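Local coordinates for protein phospholipase C-beta (PLC-beta) (Sepia officinalis, PDB 3QR0) that is a calcium-binding, multidomain member of the phospholipase C-beta family, built from PH, EF-hand-like, TIM-barrel and C2 domains, at residues A[94-108]-A[119-131]. Residues are numbered along the deposited sequence; the frame is centred on the assembly and turned at random.
Sequences FGSSNIPLQDKCVTI and WTHLVAENSSVAK
In the last hairpin of the PH-domain sheet, the Trp-119 ring receives CG2 of Thr-107 at its edge, near the ring plane, with CE3 3.5 Å from that methyl. On the face that Thr-107 and His-121 share, the imidazole lies beside Thr-107, whose OG1 sits in the ring plane; a water bridges OG1 and ND1, while Lys-80 N also bonds OG1 and Trp-31 stacks on the imidazole. The third flat group, the Phe-94 ring, packs against the far end of the hairpin, turning an edge to Ala-124 O, and Glu-125 CG approaches it obliquely. The axes of 105-108 and 119-124 run antiparallel at 158°. Val-106 with Leu-122 and Ile-108 with Thr-120 form hydrogen-bonded pairs, and Ala-124 N extends the ladder to Lys-104 O (2.7 Å). Beyond Asn-126, which N-caps the following helix through OD1 and Val-129 N (2.9 Å), that helix, the C-terminal helix of the PH fold, packs on the sheet: Ala-130 CB presses on Val-106 CG2 at 3.4 Å, tighter than usual carbon contact. With CG1 anti to the backbone N (chi1 174°), Val-106 has CG2 beside that N, where it meets Ala-130. The Lys-104 chain, bent at chi3 (-75°), runs its CD past Ala-124 O and Glu-125 O. Its ammonium ties the end of helix 85-93 to the loop after it, donating to Gly-91 O, Phe-94 O and, from above the carbonyl plane, Ser-96 O, 2.8 Å from NZ.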
# COMPACT_ATOMS: atom_id res chain seq x y z
N PHE A 94 -31.14 23.47 -4.79
CA PHE A 94 -29.80 23.91 -5.20
C PHE A 94 -29.50 23.53 -6.65
O PHE A 94 -29.56 22.35 -7.02
CB PHE A 94 -28.74 23.30 -4.27
CG PHE A 94 -27.38 23.93 -4.39
CD1 PHE A 94 -27.16 25.22 -3.93
CD2 PHE A 94 -26.32 23.22 -4.94
CE1 PHE A 94 -25.90 25.80 -4.03
CE2 PHE A 94 -25.05 23.80 -5.05
CZ PHE A 94 -24.84 25.09 -4.59
N GLY A 95 -29.17 24.52 -7.47
CA GLY A 95 -28.98 24.30 -8.90
C GLY A 95 -30.34 24.11 -9.56
O GLY A 95 -31.16 25.02 -9.53
N SER A 96 -30.58 22.94 -10.14
CA SER A 96 -31.88 22.65 -10.76
C SER A 96 -32.70 21.72 -9.88
O SER A 96 -32.24 20.62 -9.55
CB SER A 96 -31.70 22.01 -12.13
OG SER A 96 -32.96 21.78 -12.74
N SER A 97 -33.92 22.14 -9.54
CA SER A 97 -34.84 21.29 -8.78
C SER A 97 -35.42 20.14 -9.62
O SER A 97 -36.02 19.21 -9.08
CB SER A 97 -35.98 22.11 -8.17
OG SER A 97 -36.79 22.73 -9.16
N ASN A 98 -35.24 20.21 -10.95
CA ASN A 98 -35.68 19.15 -11.84
C ASN A 98 -34.71 17.98 -11.92
O ASN A 98 -35.03 16.95 -12.50
CB ASN A 98 -35.94 19.71 -13.25
CG ASN A 98 -37.14 20.63 -13.29
OD1 ASN A 98 -38.11 20.44 -12.55
ND2 ASN A 98 -37.09 21.63 -14.16
N ILE A 99 -33.52 18.16 -11.34
CA ILE A 99 -32.57 17.06 -11.20
C ILE A 99 -32.79 16.44 -9.82
O ILE A 99 -32.74 17.15 -8.82
CB ILE A 99 -31.12 17.56 -11.31
CG1 ILE A 99 -30.91 18.29 -12.64
CG2 ILE A 99 -30.14 16.39 -11.19
CD1 ILE A 99 -29.59 19.01 -12.75
N PRO A 100 -33.06 15.12 -9.77
CA PRO A 100 -33.32 14.46 -8.49
C PRO A 100 -32.19 14.68 -7.49
O PRO A 100 -31.02 14.69 -7.88
CB PRO A 100 -33.41 12.97 -8.87
CG PRO A 100 -33.86 12.98 -10.27
CD PRO A 100 -33.22 14.19 -10.90
N LEU A 101 -32.56 14.84 -6.23
CA LEU A 101 -31.60 15.19 -5.19
C LEU A 101 -30.37 14.28 -5.21
O LEU A 101 -29.25 14.77 -5.23
CB LEU A 101 -32.26 15.14 -3.81
CG LEU A 101 -31.34 15.42 -2.61
CD1 LEU A 101 -30.54 16.70 -2.81
CD2 LEU A 101 -32.16 15.48 -1.32
N GLN A 102 -30.59 12.97 -5.24
CA GLN A 102 -29.48 12.03 -5.11
C GLN A 102 -28.49 12.07 -6.28
O GLN A 102 -27.30 11.81 -6.08
CB GLN A 102 -30.00 10.60 -4.90
CG GLN A 102 -28.89 9.66 -4.45
CD GLN A 102 -29.37 8.43 -3.71
OE1 GLN A 102 -30.57 8.23 -3.51
NE2 GLN A 102 -28.43 7.59 -3.29
N ASP A 103 -28.98 12.40 -7.47
CA ASP A 103 -28.12 12.57 -8.65
C ASP A 103 -27.09 13.71 -8.48
O ASP A 103 -26.03 13.69 -9.11
CB ASP A 103 -28.97 12.84 -9.90
CG ASP A 103 -29.84 11.65 -10.30
OD1 ASP A 103 -29.61 10.53 -9.80
OD2 ASP A 103 -30.75 11.84 -11.13
N LYS A 104 -27.41 14.68 -7.62
CA LYS A 104 -26.52 15.81 -7.34
C LYS A 104 -25.57 15.59 -6.15
O LYS A 104 -24.65 16.39 -5.93
CB LYS A 104 -27.34 17.07 -7.07
CG LYS A 104 -28.20 17.50 -8.24
CD LYS A 104 -28.89 18.83 -8.00
CE LYS A 104 -30.05 18.71 -7.04
NZ LYS A 104 -30.93 19.91 -7.14
N CYS A 105 -25.78 14.52 -5.39
CA CYS A 105 -25.02 14.28 -4.16
C CYS A 105 -23.64 13.68 -4.42
O CYS A 105 -23.47 12.82 -5.28
CB CYS A 105 -25.80 13.38 -3.21
SG CYS A 105 -27.20 14.23 -2.45
N VAL A 106 -22.66 14.16 -3.64
CA VAL A 106 -21.30 13.66 -3.66
C VAL A 106 -20.87 13.39 -2.22
O VAL A 106 -21.05 14.25 -1.35
CB VAL A 106 -20.33 14.67 -4.30
CG1 VAL A 106 -18.87 14.19 -4.17
CG2 VAL A 106 -20.69 14.91 -5.75
N THR A 107 -20.32 12.21 -1.98
CA THR A 107 -19.86 11.80 -0.65
C THR A 107 -18.38 11.47 -0.72
O THR A 107 -17.96 10.71 -1.60
CB THR A 107 -20.61 10.55 -0.17
OG1 THR A 107 -22.02 10.81 -0.13
CG2 THR A 107 -20.16 10.13 1.22
N ILE A 108 -17.60 12.04 0.19
CA ILE A 108 -16.17 11.78 0.25
C ILE A 108 -15.86 11.11 1.58
O ILE A 108 -16.35 11.54 2.62
CB ILE A 108 -15.36 13.09 0.14
CG1 ILE A 108 -15.80 13.91 -1.08
CG2 ILE A 108 -13.86 12.79 0.05
CD1 ILE A 108 -15.14 15.28 -1.18
N TRP A 119 -16.05 11.74 7.03
CA TRP A 119 -16.89 11.88 5.86
C TRP A 119 -17.21 13.34 5.57
O TRP A 119 -17.40 14.14 6.49
CB TRP A 119 -18.20 11.10 6.06
CG TRP A 119 -18.00 9.64 6.23
CD1 TRP A 119 -17.66 8.98 7.38
CD2 TRP A 119 -18.10 8.63 5.22
NE1 TRP A 119 -17.55 7.63 7.15
CE2 TRP A 119 -17.82 7.39 5.82
CE3 TRP A 119 -18.42 8.66 3.85
CZ2 TRP A 119 -17.83 6.19 5.12
CZ3 TRP A 119 -18.44 7.47 3.15
CH2 TRP A 119 -18.15 6.25 3.78
N THR A 120 -17.25 13.68 4.28
CA THR A 120 -17.66 15.01 3.82
C THR A 120 -18.80 14.82 2.82
O THR A 120 -18.70 13.99 1.91
CB THR A 120 -16.47 15.74 3.16
OG1 THR A 120 -15.38 15.83 4.09
CG2 THR A 120 -16.87 17.14 2.71
N HIS A 121 -19.88 15.57 3.01
CA HIS A 121 -21.09 15.40 2.21
C HIS A 121 -21.43 16.69 1.48
O HIS A 121 -21.48 17.76 2.09
CB HIS A 121 -22.27 15.00 3.08
CG HIS A 121 -22.02 13.79 3.94
ND1 HIS A 121 -21.99 12.51 3.43
CD2 HIS A 121 -21.80 13.68 5.27
CE1 HIS A 121 -21.76 11.66 4.41
NE2 HIS A 121 -21.63 12.34 5.53
N LEU A 122 -21.68 16.57 0.18
CA LEU A 122 -21.87 17.73 -0.70
C LEU A 122 -23.05 17.52 -1.63
O LEU A 122 -23.34 16.38 -2.00
CB LEU A 122 -20.62 17.94 -1.55
CG LEU A 122 -19.31 18.13 -0.79
CD1 LEU A 122 -18.13 18.06 -1.75
CD2 LEU A 122 -19.33 19.45 -0.04
N VAL A 123 -23.71 18.62 -2.01
CA VAL A 123 -24.72 18.61 -3.08
C VAL A 123 -24.24 19.54 -4.18
O VAL A 123 -24.03 20.73 -3.94
CB VAL A 123 -26.09 19.07 -2.57
CG1 VAL A 123 -27.15 18.94 -3.67
CG2 VAL A 123 -26.51 18.28 -1.32
N ALA A 124 -24.04 19.00 -5.39
CA ALA A 124 -23.67 19.80 -6.56
C ALA A 124 -24.91 20.47 -7.15
O ALA A 124 -26.03 20.15 -6.76
CB ALA A 124 -22.99 18.93 -7.61
N GLU A 125 -24.71 21.40 -8.08
CA GLU A 125 -25.82 22.07 -8.77
C GLU A 125 -26.51 21.16 -9.78
O GLU A 125 -27.66 21.40 -10.14
CB GLU A 125 -25.33 23.32 -9.50
CG GLU A 125 -24.96 24.49 -8.62
CD GLU A 125 -24.20 25.56 -9.38
OE1 GLU A 125 -23.14 25.22 -9.95
OE2 GLU A 125 -24.66 26.72 -9.41
N ASN A 126 -25.79 20.15 -10.26
CA ASN A 126 -26.35 19.19 -11.22
C ASN A 126 -25.57 17.88 -11.21
O ASN A 126 -24.57 17.75 -10.49
CB ASN A 126 -26.41 19.80 -12.63
CG ASN A 126 -25.04 20.19 -13.16
OD1 ASN A 126 -24.13 19.36 -13.24
ND2 ASN A 126 -24.89 21.45 -13.55
N SER A 127 -26.03 16.91 -11.99
CA SER A 127 -25.45 15.57 -12.00
C SER A 127 -24.10 15.51 -12.70
O SER A 127 -23.24 14.74 -12.30
CB SER A 127 -26.43 14.57 -12.62
OG SER A 127 -26.59 14.79 -14.01
N SER A 128 -23.91 16.34 -13.73
CA SER A 128 -22.64 16.37 -14.47
C SER A 128 -21.47 16.85 -13.61
O SER A 128 -20.38 16.29 -13.68
CB SER A 128 -22.77 17.24 -15.71
OG SER A 128 -23.73 16.69 -16.60
N VAL A 129 -21.70 17.89 -12.82
CA VAL A 129 -20.69 18.42 -11.91
C VAL A 129 -20.31 17.37 -10.85
O VAL A 129 -19.14 17.16 -10.58
CB VAL A 129 -21.16 19.72 -11.22
CG1 VAL A 129 -20.20 20.12 -10.10
CG2 VAL A 129 -21.30 20.86 -12.25
N ALA A 130 -21.32 16.72 -10.27
CA ALA A 130 -21.08 15.68 -9.27
C ALA A 130 -20.23 14.54 -9.84
O ALA A 130 -19.31 14.05 -9.19
CB ALA A 130 -22.40 15.13 -8.72
N LYS A 131 -20.57 14.12 -11.06
CA LYS A 131 -19.84 13.04 -11.73
C LYS A 131 -18.41 13.45 -12.05
O LYS A 131 -17.47 12.72 -11.73
CB LYS A 131 -20.58 12.61 -13.01
CG LYS A 131 -19.95 11.41 -13.71
CD LYS A 131 -20.83 10.92 -14.86
CE LYS A 131 -20.16 9.80 -15.63
NZ LYS A 131 -20.99 9.38 -16.80
O HOH W 1 -24.03 12.43 -10.67
O HOH W 2 -23.25 12.59 1.02